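PDB 6UI3: cellulase from Clostridium cellulovorans, which hydrolyses internal beta-1,4-glucosidic bonds of cellulose, and probably of related plant polysaccharides such as xylan, through its glycoside hydrolase family 5 domain. Local coordinates for residues A[272-277]-A[285-290]; A[114-119]-A[153-158]; A[76-81]-A[127-132]; A[199-204]-A[221-226]. All blocks are in the same frame, centred on the assembly; numbering follows the deposited sequence. Where two conformers were deposited one is given.

Interaction 1. Residues A[272-277]-A[285-290]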
loop_
_atom_site.group_PDB
_atom_site.type_symbol
_atom_site.label_atom_id
_atom_site.label_comp_id
_atom_site.label_asym_id
_atom_site.label_seq_id
_atom_site.Cartn_x
_atom_site.Cartn_y
_atom_site.Cartn_z
ATOM N N PHE A 272 3.675 6.609 1.430
ATOM C CA PHE A 272 4.549 7.775 1.461
ATOM C C PHE A 272 4.784 8.096 2.931
ATOM O O PHE A 272 4.075 7.602 3.814
ATOM C CB PHE A 272 3.952 8.994 0.735
ATOM C CG PHE A 272 3.054 9.848 1.607
ATOM C CD1 PHE A 272 1.864 9.358 2.098
ATOM C CD2 PHE A 272 3.397 11.158 1.926
ATOM C CE1 PHE A 272 1.062 10.133 2.913
ATOM C CE2 PHE A 272 2.580 11.932 2.724
ATOM C CZ PHE A 272 1.425 11.421 3.208
ATOM N N ALA A 273 5.792 8.931 3.187
ATOM C CA ALA A 273 6.069 9.469 4.519
ATOM C C ALA A 273 7.272 10.393 4.386
ATOM O O ALA A 273 7.922 10.449 3.335
ATOM C CB ALA A 273 6.369 8.385 5.546
ATOM N N ILE A 274 7.562 11.127 5.465
ATOM C CA ILE A 274 8.823 11.856 5.615
ATOM C C ILE A 274 9.392 11.504 6.985
ATOM O O ILE A 274 8.732 11.700 8.014
ATOM C CB ILE A 274 8.680 13.374 5.407
ATOM C CG1 ILE A 274 10.008 14.086 5.729
ATOM C CG2 ILE A 274 7.491 13.969 6.175
ATOM C CD1 ILE A 274 10.119 15.495 5.208
ATOM N N THR A 275 10.599 10.950 6.994
ATOM C CA THR A 275 11.216 10.467 8.219
ATOM C C THR A 275 11.588 11.615 9.155
ATOM O O THR A 275 11.955 12.719 8.727
ATOM C CB THR A 275 12.417 9.575 7.857
ATOM O OG1 THR A 275 12.826 8.837 9.010
ATOM C CG2 THR A 275 13.603 10.367 7.307
ATOM N N ASP A 276 11.490 11.344 10.459
ATOM C CA ASP A 276 11.777 12.355 11.472
ATOM C C ASP A 276 13.280 12.608 11.540
ATOM O O ASP A 276 14.058 11.721 11.918
ATOM C CB ASP A 276 11.256 11.897 12.838
ATOM C CG ASP A 276 11.211 13.002 13.862
ATOM O OD1 ASP A 276 11.584 14.152 13.544
ATOM O OD2 ASP A 276 10.814 12.697 15.019
ATOM N N LYS A 277 13.684 13.827 11.223
ATOM C CA LYS A 277 15.051 14.300 11.404
ATOM C C LYS A 277 15.050 15.482 12.371
ATOM O O LYS A 277 15.830 16.423 12.224
ATOM C CB LYS A 277 15.684 14.650 10.060
ATOM C CG LYS A 277 15.737 13.475 9.087
ATOM C CD LYS A 277 16.408 13.829 7.785
ATOM C CE LYS A 277 16.288 12.726 6.771
ATOM N NZ LYS A 277 17.079 13.028 5.541
ATOM N N ASN A 285 5.187 21.002 6.465
ATOM C CA ASN A 285 5.110 21.644 5.157
ATOM C C ASN A 285 5.170 20.619 4.039
ATOM O O ASN A 285 4.410 20.694 3.068
ATOM C CB ASN A 285 6.256 22.642 4.979
ATOM C CG ASN A 285 6.209 23.791 5.959
ATOM O OD1 ASN A 285 5.172 24.078 6.566
ATOM N ND2 ASN A 285 7.336 24.474 6.094
ATOM N N PHE A 286 6.057 19.636 4.173
ATOM C CA PHE A 286 6.130 18.546 3.210
ATOM C C PHE A 286 4.799 17.828 3.077
ATOM O O PHE A 286 4.317 17.578 1.964
ATOM C CB PHE A 286 7.215 17.564 3.662
ATOM C CG PHE A 286 7.282 16.277 2.859
ATOM C CD1 PHE A 286 6.458 15.199 3.142
ATOM C CD2 PHE A 286 8.213 16.121 1.844
ATOM C CE1 PHE A 286 6.560 14.011 2.398
ATOM C CE2 PHE A 286 8.304 14.926 1.118
ATOM C CZ PHE A 286 7.485 13.898 1.394
ATOM N N THR A 287 4.210 17.454 4.208
ATOM C CA THR A 287 3.018 16.612 4.202
ATOM C C THR A 287 1.832 17.364 3.630
ATOM O O THR A 287 1.077 16.822 2.809
ATOM C CB THR A 287 2.752 16.092 5.615
ATOM O OG1 THR A 287 3.864 15.305 6.056
ATOM C CG2 THR A 287 1.506 15.245 5.673
ATOM N N LYS A 288 1.679 18.627 4.010
ATOM C CA LYS A 288 0.622 19.458 3.442
ATOM C C LYS A 288 0.783 19.577 1.930
ATOM O O LYS A 288 -0.163 19.368 1.165
ATOM C CB LYS A 288 0.671 20.838 4.105
ATOM C CG LYS A 288 -0.213 21.894 3.468
ATOM C CD LYS A 288 -1.674 21.596 3.680
ATOM C CE LYS A 288 -2.562 22.571 2.904
ATOM N NZ LYS A 288 -2.375 23.992 3.291
ATOM N N PHE A 289 1.995 19.919 1.483
ATOM C CA PHE A 289 2.242 20.076 0.054
ATOM C C PHE A 289 1.983 18.776 -0.692
ATOM O O PHE A 289 1.355 18.763 -1.756
ATOM C CB PHE A 289 3.685 20.530 -0.193
ATOM C CG PHE A 289 3.976 20.784 -1.630
ATOM C CD1 PHE A 289 3.750 22.024 -2.179
ATOM C CD2 PHE A 289 4.411 19.773 -2.457
ATOM C CE1 PHE A 289 3.975 22.261 -3.528
ATOM C CE2 PHE A 289 4.660 20.007 -3.795
ATOM C CZ PHE A 289 4.434 21.234 -4.328
ATOM N N TYR A 290 2.510 17.676 -0.161
ATOM C CA TYR A 290 2.407 16.375 -0.814
ATOM C C TYR A 290 0.954 15.968 -0.980
ATOM O O TYR A 290 0.510 15.628 -2.083
ATOM C CB TYR A 290 3.170 15.349 0.033
ATOM C CG TYR A 290 3.414 14.017 -0.621
ATOM C CD1 TYR A 290 2.371 13.121 -0.850
ATOM C CD2 TYR A 290 4.689 13.643 -0.995
ATOM C CE1 TYR A 290 2.595 11.897 -1.454
ATOM C CE2 TYR A 290 4.918 12.413 -1.603
ATOM C CZ TYR A 290 3.863 11.540 -1.817
ATOM O OH TYR A 290 4.055 10.299 -2.410
#
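Phe272 swings its ring between its own backbone N and carbonyl carbon (chi1 87°), while Tyr290 keeps CG opposite its backbone N (chi1 -168°); together the two settings lay ring against ring. The pair joins the end of strand 267-272 to the helix that follows it, 280-296, within one beta-alpha step of a (beta/alpha)8, or TIM, barrel. It is an offset stack, with centroids 4.4 Å apart and planes tilted by 21°. Phe272 CD2 lies over the centre of the tyrosine face, whereas Phe272 CB sits 3.4 Å from Tyr290 OH. Tyrosine suits this buried place because it offers an apolar face and yet can satisfy its hydroxyl, which is hydrogen-bonded to Ala223 O. One helical turn earlier, Phe286 turns a face to Ile274. The branched isoleucine spreads several carbons over that face: its CB makes a CH-pi contact 3.9 Å from the Phe286 centroid, displaced toward the rim, and CG2 presses on Phe286 CD1 at 3.4 Å. Phe286 CE1 in turn meets the edge of the Phe272 ring, so three aromatics pack in sequence. Thr287 directs its hydroxyl back to Arg283 O in its own helix, leaving OG1 3.9 Å from Ile274 CG2.

Interaction 2. Residues A[114-119]-A[153-158]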
loop_
_atom_site.group_PDB
_atom_site.type_symbol
_atom_site.label_atom_id
_atom_site.label_comp_id
_atom_site.label_asym_id
_atom_site.label_seq_id
_atom_site.Cartn_x
_atom_site.Cartn_y
_atom_site.Cartn_z
ATOM N N GLN A 114 11.927 -11.793 -7.142
ATOM C CA GLN A 114 12.244 -12.746 -8.203
ATOM C C GLN A 114 11.514 -12.416 -9.502
ATOM O O GLN A 114 11.221 -13.305 -10.307
ATOM C CB GLN A 114 11.977 -14.174 -7.740
ATOM C CG GLN A 114 12.826 -14.545 -6.514
ATOM C CD GLN A 114 12.605 -15.967 -6.084
ATOM O OE1 GLN A 114 11.478 -16.393 -5.871
ATOM N NE2 GLN A 114 13.689 -16.722 -5.981
ATOM N N PHE A 115 11.286 -11.124 -9.756
ATOM C CA PHE A 115 10.613 -10.669 -10.979
ATOM C C PHE A 115 11.614 -10.579 -12.123
ATOM O O PHE A 115 12.064 -9.507 -12.531
ATOM C CB PHE A 115 9.852 -9.368 -10.725
ATOM C CG PHE A 115 8.499 -9.611 -10.096
ATOM C CD1 PHE A 115 8.387 -9.973 -8.758
ATOM C CD2 PHE A 115 7.336 -9.552 -10.862
ATOM C CE1 PHE A 115 7.151 -10.277 -8.195
ATOM C CE2 PHE A 115 6.103 -9.843 -10.307
ATOM C CZ PHE A 115 5.999 -10.191 -8.981
ATOM N N ASP A 116 11.949 -11.755 -12.655
ATOM C CA ASP A 116 12.885 -11.918 -13.758
ATOM C C ASP A 116 12.467 -13.143 -14.567
ATOM O O ASP A 116 11.668 -13.963 -14.122
ATOM C CB ASP A 116 14.340 -11.992 -13.256
ATOM C CG ASP A 116 14.522 -12.998 -12.127
ATOM O OD1 ASP A 116 14.191 -14.171 -12.345
ATOM O OD2 ASP A 116 14.967 -12.607 -11.016
ATOM N N GLU A 117 13.021 -13.272 -15.772
ATOM C CA GLU A 117 12.619 -14.394 -16.622
ATOM C C GLU A 117 12.978 -15.739 -16.008
ATOM O O GLU A 117 12.248 -16.719 -16.194
ATOM C CB GLU A 117 13.240 -14.278 -18.009
ATOM C CG GLU A 117 12.516 -13.299 -18.919
ATOM C CD GLU A 117 11.122 -13.769 -19.299
ATOM O OE1 GLU A 117 10.916 -14.995 -19.424
ATOM O OE2 GLU A 117 10.236 -12.914 -19.489
ATOM N N ALA A 118 14.102 -15.815 -15.295
ATOM C CA ALA A 118 14.516 -17.071 -14.682
ATOM C C ALA A 118 13.474 -17.619 -13.710
ATOM O O ALA A 118 13.374 -18.835 -13.538
ATOM C CB ALA A 118 15.856 -16.882 -13.971
ATOM N N HIS A 119 12.690 -16.759 -13.066
ATOM C CA HIS A 119 11.708 -17.199 -12.079
ATOM C C HIS A 119 10.265 -16.937 -12.492
ATOM O O HIS A 119 9.356 -17.203 -11.703
ATOM C CB HIS A 119 11.971 -16.561 -10.708
ATOM C CG HIS A 119 13.336 -16.855 -10.174
ATOM N ND1 HIS A 119 14.437 -16.098 -10.500
ATOM C CD2 HIS A 119 13.781 -17.835 -9.352
ATOM C CE1 HIS A 119 15.510 -16.605 -9.915
ATOM N NE2 HIS A 119 15.134 -17.650 -9.200
ATOM N N PRO A 153 7.477 -5.312 -6.272
ATOM C CA PRO A 153 8.056 -6.377 -7.102
ATOM C C PRO A 153 9.342 -5.931 -7.773
ATOM O O PRO A 153 9.412 -4.837 -8.343
ATOM C CB PRO A 153 6.966 -6.635 -8.154
ATOM C CG PRO A 153 6.216 -5.318 -8.239
ATOM C CD PRO A 153 6.209 -4.802 -6.823
ATOM N N ARG A 154 10.342 -6.804 -7.758
ATOM C CA ARG A 154 11.643 -6.419 -8.283
ATOM C C ARG A 154 12.491 -7.659 -8.512
ATOM O O ARG A 154 12.123 -8.776 -8.141
ATOM C CB ARG A 154 12.347 -5.447 -7.322
ATOM C CG ARG A 154 12.625 -6.031 -5.958
ATOM C CD ARG A 154 13.184 -4.957 -5.067
ATOM N NE ARG A 154 13.558 -5.335 -3.721
ATOM C CZ ARG A 154 12.726 -5.344 -2.690
ATOM N NH1 ARG A 154 11.442 -5.085 -2.851
ATOM N NH2 ARG A 154 13.196 -5.619 -1.484
ATOM N N HIS A 155 13.656 -7.441 -9.111
ATOM C CA HIS A 155 14.720 -8.433 -9.177
ATOM C C HIS A 155 15.725 -8.096 -8.086
ATOM O O HIS A 155 16.380 -7.049 -8.144
ATOM C CB HIS A 155 15.388 -8.387 -10.548
ATOM C CG HIS A 155 16.670 -9.158 -10.632
ATOM N ND1 HIS A 155 16.712 -10.527 -10.790
ATOM C CD2 HIS A 155 17.959 -8.749 -10.576
ATOM C CE1 HIS A 155 17.970 -10.927 -10.836
ATOM N NE2 HIS A 155 18.748 -9.866 -10.708
ATOM N N GLU A 156 15.850 -8.980 -7.093
ATOM C CA GLU A 156 16.866 -8.871 -6.029
ATOM C C GLU A 156 16.742 -7.487 -5.391
ATOM O O GLU A 156 15.646 -7.130 -4.934
ATOM C CB GLU A 156 18.247 -9.251 -6.550
ATOM C CG GLU A 156 18.307 -10.677 -7.029
ATOM C CD GLU A 156 19.698 -11.106 -7.451
ATOM O OE1 GLU A 156 20.605 -10.248 -7.511
ATOM O OE2 GLU A 156 19.875 -12.305 -7.733
ATOM N N GLU A 157 17.824 -6.716 -5.287
ATOM C CA GLU A 157 17.797 -5.342 -4.789
ATOM C C GLU A 157 18.153 -4.346 -5.892
ATOM O O GLU A 157 18.809 -3.325 -5.659
ATOM C CB GLU A 157 18.702 -5.195 -3.567
ATOM C CG GLU A 157 18.214 -5.972 -2.358
ATOM C CD GLU A 157 16.870 -5.463 -1.850
ATOM O OE1 GLU A 157 16.631 -4.236 -1.863
ATOM O OE2 GLU A 157 16.047 -6.287 -1.432
ATOM N N ASP A 158 17.707 -4.637 -7.113
ATOM C CA ASP A 158 17.878 -3.741 -8.257
ATOM C C ASP A 158 16.658 -2.827 -8.306
ATOM O O ASP A 158 15.580 -3.220 -8.760
ATOM C CB ASP A 158 18.046 -4.534 -9.550
ATOM C CG ASP A 158 18.207 -3.646 -10.764
ATOM O OD1 ASP A 158 18.123 -2.410 -10.617
ATOM O OD2 ASP A 158 18.440 -4.176 -11.870
#
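Asp116 OD2 takes a hydrogen bond of 2.7 Å from His155 ND1, which approaches on the anti side, 24° out of the carboxylate plane. The oxygen lies in the plane of the imidazole, although the carboxylate and ring planes are steeply turned against each other. Asp116 OD1 is held from its own segment: His119 ND1 meets its syn lone pair at 2.7 Å, and His119 N adds a weak bond. An aspartate suits this place because its two oxygens can serve two histidines at once, one from each segment, and so help orient both rings; its CG lies between backbone N and carbonyl carbon (chi1 50°), which turns the carboxylate toward the second loop. The two loops follow neighbouring parallel strands, 101-105 and 145-148, of a TIM barrel. Their backbones meet in a single beta bridge of Gln114 with His155, where Phe115 N donates to Arg154 O at 3.0 Å, from 46° above the carbonyl plane. Apolar packing continues beside it. Pro153 CB stands over the centre of the Phe115 ring, 3.6 Å from its centroid, a CH-pi contact that suits a flat aromatic against a rigid pyrrolidine. Tyr172 of helix 163-182 meets the Phe115 ring edge-to-face, and Tyr165 of that helix stacks on His155.

Interaction 3. Residues A[76-81]-A[127-132]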
loop_
_atom_site.group_PDB
_atom_site.type_symbol
_atom_site.label_atom_id
_atom_site.label_comp_id
_atom_site.label_asym_id
_atom_site.label_seq_id
_atom_site.Cartn_x
_atom_site.Cartn_y
_atom_site.Cartn_z
ATOM N N ALA A 76 3.748 -28.228 0.816
ATOM C CA ALA A 76 4.727 -27.837 -0.183
ATOM C C ALA A 76 4.103 -27.137 -1.380
ATOM O O ALA A 76 4.811 -26.865 -2.360
ATOM C CB ALA A 76 5.513 -29.066 -0.640
ATOM N N ASN A 77 2.806 -26.840 -1.350
ATOM C CA ASN A 77 2.155 -26.203 -2.487
ATOM C C ASN A 77 1.455 -24.906 -2.101
ATOM O O ASN A 77 0.403 -24.561 -2.637
ATOM C CB ASN A 77 1.192 -27.136 -3.216
ATOM C CG ASN A 77 0.948 -26.701 -4.650
ATOM O OD1 ASN A 77 1.882 -26.314 -5.354
ATOM N ND2 ASN A 77 -0.303 -26.740 -5.082
ATOM N N TYR A 78 2.049 -24.165 -1.170
ATOM C CA TYR A 78 1.641 -22.811 -0.838
ATOM C C TYR A 78 0.274 -22.743 -0.160
ATOM O O TYR A 78 -0.370 -21.700 -0.199
ATOM C CB TYR A 78 1.680 -21.871 -2.049
ATOM C CG TYR A 78 2.870 -22.059 -2.962
ATOM C CD1 TYR A 78 4.174 -21.872 -2.514
ATOM C CD2 TYR A 78 2.681 -22.367 -4.288
ATOM C CE1 TYR A 78 5.258 -22.013 -3.381
ATOM C CE2 TYR A 78 3.757 -22.522 -5.156
ATOM C CZ TYR A 78 5.034 -22.339 -4.692
ATOM O OH TYR A 78 6.098 -22.475 -5.564
ATOM N N THR A 79 -0.176 -23.816 0.487
ATOM C CA THR A 79 -1.442 -23.756 1.216
ATOM C C THR A 79 -1.258 -22.931 2.481
ATOM O O THR A 79 -0.402 -23.240 3.308
ATOM C CB THR A 79 -1.920 -25.158 1.573
ATOM O OG1 THR A 79 -2.094 -25.935 0.389
ATOM C CG2 THR A 79 -3.250 -25.099 2.339
ATOM N N ILE A 80 -2.077 -21.905 2.652
ATOM C CA ILE A 80 -1.965 -20.999 3.787
ATOM C C ILE A 80 -2.662 -21.595 5.005
ATOM O O ILE A 80 -3.797 -22.071 4.923
ATOM C CB ILE A 80 -2.552 -19.626 3.414
ATOM C CG1 ILE A 80 -1.740 -18.995 2.268
ATOM C CG2 ILE A 80 -2.617 -18.714 4.632
ATOM C CD1 ILE A 80 -2.476 -17.905 1.496
ATOM N N ASP A 81 -1.999 -21.540 6.137
ATOM C CA ASP A 81 -2.589 -21.983 7.398
ATOM C C ASP A 81 -3.895 -21.254 7.658
ATOM O O ASP A 81 -3.893 -20.017 7.737
ATOM C CB ASP A 81 -1.584 -21.652 8.503
ATOM C CG ASP A 81 -1.977 -22.200 9.859
ATOM O OD1 ASP A 81 -3.152 -22.551 10.067
ATOM O OD2 ASP A 81 -1.091 -22.246 10.737
ATOM N N GLY A 127 1.972 -16.890 -7.068
ATOM C CA GLY A 127 1.014 -15.806 -6.905
ATOM C C GLY A 127 -0.406 -16.226 -7.233
ATOM O O GLY A 127 -1.363 -15.793 -6.578
ATOM N N THR A 128 -0.566 -17.071 -8.255
ATOM C CA THR A 128 -1.894 -17.567 -8.614
ATOM C C THR A 128 -2.476 -18.408 -7.485
ATOM O O THR A 128 -3.642 -18.239 -7.104
ATOM C CB THR A 128 -1.823 -18.388 -9.902
ATOM O OG1 THR A 128 -1.509 -17.525 -11.009
ATOM C CG2 THR A 128 -3.136 -19.089 -10.206
ATOM N N ILE A 129 -1.683 -19.327 -6.936
ATOM C CA ILE A 129 -2.184 -20.216 -5.890
ATOM C C ILE A 129 -2.509 -19.432 -4.619
ATOM O O ILE A 129 -3.535 -19.672 -3.966
ATOM C CB ILE A 129 -1.170 -21.352 -5.654
ATOM C CG1 ILE A 129 -1.126 -22.259 -6.885
ATOM C CG2 ILE A 129 -1.517 -22.134 -4.388
ATOM C CD1 ILE A 129 0.047 -23.204 -6.908
ATOM N N VAL A 130 -1.662 -18.468 -4.261
ATOM C CA VAL A 130 -1.888 -17.647 -3.070
ATOM C C VAL A 130 -3.099 -16.740 -3.261
ATOM O O VAL A 130 -3.990 -16.695 -2.402
ATOM C CB VAL A 130 -0.606 -16.868 -2.710
ATOM C CG1 VAL A 130 -0.897 -15.806 -1.659
ATOM C CG2 VAL A 130 0.489 -17.822 -2.238
ATOM N N TRP A 131 -3.162 -16.018 -4.385
ATOM C CA TRP A 131 -4.297 -15.134 -4.614
ATOM C C TRP A 131 -5.610 -15.892 -4.749
ATOM O O TRP A 131 -6.653 -15.372 -4.340
ATOM C CB TRP A 131 -4.073 -14.188 -5.806
ATOM C CG TRP A 131 -3.404 -12.936 -5.338
ATOM C CD1 TRP A 131 -2.141 -12.490 -5.640
ATOM C CD2 TRP A 131 -3.960 -11.992 -4.421
ATOM N NE1 TRP A 131 -1.892 -11.305 -4.970
ATOM C CE2 TRP A 131 -2.983 -10.994 -4.200
ATOM C CE3 TRP A 131 -5.190 -11.896 -3.759
ATOM C CZ2 TRP A 131 -3.203 -9.917 -3.329
ATOM C CZ3 TRP A 131 -5.404 -10.832 -2.887
ATOM C CH2 TRP A 131 -4.413 -9.856 -2.682
ATOM N N THR A 132 -5.599 -17.105 -5.308
ATOM C CA THR A 132 -6.837 -17.882 -5.358
ATOM C C THR A 132 -7.354 -18.134 -3.950
ATOM O O THR A 132 -8.554 -18.011 -3.688
ATOM C CB THR A 132 -6.608 -19.199 -6.104
ATOM O OG1 THR A 132 -6.257 -18.923 -7.471
ATOM C CG2 THR A 132 -7.861 -20.051 -6.126
#
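Ile129 points CB from helix 120-137 toward the loop 76-81, and its two branches part there. CG2 settles 3.6 Å from Asn77 O and 4.0 Å from Tyr78 CB. The longer branch leaves beside the backbone N (chi1 -68°) and runs on extended, carrying CD1 to the edge of the Tyr78 ring, 3.8 Å from Tyr78 CD2 and near the ring plane. This is loop-on-helix packing on the outer shell of the TIM barrel: the loop after strand 62-65 lies against the helix that follows the next strand, 101-105. Tyr78 has a left-handed backbone (phi 68°), at a bend in the loop, and its CB heads for the helix. The ring has a further aromatic neighbour in Tyr73, met edge-to-face, while Gln133 of the helix is hydrogen-bonded to both Tyr78 O and Ile80 N and so supplies the polar link that the apolar pairs lack. Branched aliphatic residues fit the helix side because each has two arms that can reach different loop residues. Val130, next along the helix, divides its two methyls in this way: CG2 lies 4.2 Å from Tyr78 CB, and CG1 meets Ile80 CD1 at 4.1 Å, where the Ile80 and Val130 side chains cross at about a right angle.

Interaction 4. Residues A[199-204]-A[221-226]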
loop_
_atom_site.group_PDB
_atom_site.type_symbol
_atom_site.label_atom_id
_atom_site.label_comp_id
_atom_site.label_asym_id
_atom_site.label_seq_id
_atom_site.Cartn_x
_atom_site.Cartn_y
_atom_site.Cartn_z
ATOM N N ALA A 199 6.905 -0.543 -7.251
ATOM C CA ALA A 199 5.893 0.498 -7.042
ATOM C C ALA A 199 6.484 1.891 -7.255
ATOM O O ALA A 199 6.058 2.880 -6.657
ATOM C CB ALA A 199 5.184 0.373 -5.687
ATOM N N SER A 200 7.481 1.994 -8.122
ATOM C CA SER A 200 8.195 3.242 -8.327
ATOM C C SER A 200 7.438 4.216 -9.224
ATOM O O SER A 200 6.776 3.835 -10.199
ATOM C CB SER A 200 9.543 2.936 -8.986
ATOM O OG SER A 200 10.306 4.107 -9.175
ATOM N N SER A 201 7.611 5.499 -8.913
ATOM C CA SER A 201 7.156 6.600 -9.746
ATOM C C SER A 201 8.233 7.134 -10.681
ATOM O O SER A 201 7.973 8.102 -11.405
ATOM C CB SER A 201 6.610 7.740 -8.875
ATOM O OG SER A 201 7.628 8.340 -8.095
ATOM N N ASP A 202 9.436 6.561 -10.688
ATOM C CA ASP A 202 10.430 7.008 -11.657
ATOM C C ASP A 202 9.912 6.696 -13.056
ATOM O O ASP A 202 9.330 5.636 -13.297
ATOM C CB ASP A 202 11.786 6.311 -11.470
ATOM C CG ASP A 202 12.400 6.525 -10.097
ATOM O OD1 ASP A 202 12.366 7.669 -9.606
ATOM O OD2 ASP A 202 12.955 5.542 -9.540
ATOM N N TYR A 203 10.185 7.605 -13.992
ATOM C CA TYR A 203 9.561 7.508 -15.306
ATOM C C TYR A 203 9.800 6.175 -16.014
ATOM O O TYR A 203 8.850 5.660 -16.621
ATOM C CB TYR A 203 9.915 8.706 -16.209
ATOM C CG TYR A 203 9.056 8.658 -17.437
ATOM C CD1 TYR A 203 7.702 8.942 -17.356
ATOM C CD2 TYR A 203 9.567 8.243 -18.656
ATOM C CE1 TYR A 203 6.886 8.842 -18.456
ATOM C CE2 TYR A 203 8.746 8.130 -19.770
ATOM C CZ TYR A 203 7.409 8.443 -19.655
ATOM O OH TYR A 203 6.561 8.337 -20.723
ATOM N N PRO A 204 10.987 5.566 -15.986
ATOM C CA PRO A 204 11.139 4.306 -16.734
ATOM C C PRO A 204 10.210 3.198 -16.272
ATOM O O PRO A 204 9.714 2.400 -17.082
ATOM C CB PRO A 204 12.616 3.953 -16.543
ATOM C CG PRO A 204 13.275 5.268 -16.342
ATOM C CD PRO A 204 12.290 6.063 -15.501
ATOM N N ILE A 221 1.457 3.114 -6.388
ATOM C CA ILE A 221 2.721 3.846 -6.367
ATOM C C ILE A 221 3.152 4.070 -4.922
ATOM O O ILE A 221 2.338 4.453 -4.072
ATOM C CB ILE A 221 2.566 5.215 -7.076
ATOM C CG1 ILE A 221 2.260 5.046 -8.574
ATOM C CG2 ILE A 221 3.789 6.104 -6.842
ATOM C CD1 ILE A 221 3.350 4.432 -9.393
ATOM N N HIS A 222 4.438 3.860 -4.648
ATOM C CA HIS A 222 5.054 4.202 -3.364
ATOM C C HIS A 222 6.070 5.291 -3.664
ATOM O O HIS A 222 6.983 5.067 -4.463
ATOM C CB HIS A 222 5.738 2.993 -2.726
ATOM C CG HIS A 222 4.814 1.838 -2.496
ATOM N ND1 HIS A 222 5.263 0.614 -2.055
ATOM C CD2 HIS A 222 3.472 1.723 -2.636
ATOM C CE1 HIS A 222 4.238 -0.213 -1.944
ATOM N NE2 HIS A 222 3.141 0.432 -2.299
ATOM N N ALA A 223 5.914 6.465 -3.060
ATOM C CA ALA A 223 6.708 7.638 -3.463
ATOM C C ALA A 223 7.166 8.427 -2.234
ATOM O O ALA A 223 6.551 9.417 -1.816
ATOM C CB ALA A 223 5.938 8.504 -4.466
ATOM N N TYR A 224 8.271 7.967 -1.656
ATOM C CA TYR A 224 8.937 8.686 -0.574
ATOM C C TYR A 224 9.941 9.621 -1.243
ATOM O O TYR A 224 11.135 9.336 -1.355
ATOM C CB TYR A 224 9.637 7.708 0.344
ATOM C CG TYR A 224 8.802 6.619 0.985
ATOM C CD1 TYR A 224 8.377 6.733 2.297
ATOM C CD2 TYR A 224 8.509 5.449 0.305
ATOM C CE1 TYR A 224 7.669 5.714 2.914
ATOM C CE2 TYR A 224 7.794 4.416 0.913
ATOM C CZ TYR A 224 7.382 4.549 2.226
ATOM O OH TYR A 224 6.719 3.531 2.871
ATOM N N ILE A 225 9.431 10.749 -1.720
ATOM C CA ILE A 225 10.189 11.591 -2.642
ATOM C C ILE A 225 10.197 13.041 -2.186
ATOM O O ILE A 225 9.206 13.510 -1.602
ATOM C CB ILE A 225 9.646 11.491 -4.085
ATOM C CG1 ILE A 225 8.171 11.887 -4.170
ATOM C CG2 ILE A 225 9.905 10.077 -4.647
ATOM C CD1 ILE A 225 7.686 12.064 -5.616
ATOM N N PRO A 226 11.286 13.778 -2.428
ATOM C CA PRO A 226 12.574 13.272 -2.903
ATOM C C PRO A 226 13.222 12.391 -1.835
ATOM O O PRO A 226 13.087 12.642 -0.640
ATOM C CB PRO A 226 13.388 14.545 -3.189
ATOM C CG PRO A 226 12.742 15.600 -2.405
ATOM C CD PRO A 226 11.331 15.215 -2.119
HETATM O O HOH W 1 8.551 6.473 -6.330
#
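A methyl group sits squarely on an imidazole here: Ala199 CB stands over the centre of the His222 ring, 3.6 Å from its centroid and only 12° off the ring normal, in a CH-pi contact. Ala199 adopts a left-handed backbone conformation (phi 51°), and alanine suits the spot, since its single methyl can sit directly over the ring centre, close to the imidazole. The same alanine also binds the strand through its backbone. Ala199 O accepts a nearly straight hydrogen bond of 2.8 Å from His222 N, in the carbonyl plane, and lies 3.5 Å from Ile221 CA in a weaker CA-H...O contact. Further along, a water joins the two segments, accepting from Ser201 N at 2.9 Å and donating to His222 O at 2.8 Å, so two backbone groups that do not meet directly are still paired. Ser201 CB packs on Ile221 CG2 at 3.8 Å. Ser200 turns away and builds an ST turn, its OG accepting from Asp202 N, just ahead of helix 203-208. The histidine also has a polar partner: its ND1 is hydrogen-bonded to Gln152 OE1, which helps fix the ring that carries the methyl. The contact thus lies within the beta-alpha-beta unit of strand 192-195, helix 203-208 and strand 217-222, with strand 267-272 alongside Ile221 and helix 243-261 packed against Ser201 and Ile225.

From the N terminus, interaction 3 opens at 76-81 and interaction 2 at 114-119 before 127-132 closes the first and 153-158 the second, so the two cross, with centres about 20 Å apart. They close loops with 45 and 33 residues between their segments, and link the second, third and fourth beta-alpha steps of the barrel. Interactions 4 and 1 follow in series, with 16 and 7 residues between their segments, the first joining the loop after the fifth strand to the end of the sixth, the second the end of the seventh strand to the helix after it. These two touch directly, where aromatic residues of interaction 1 pack against 221-226. Interactions 1 and 3 lie on opposite sides of the chain's centre.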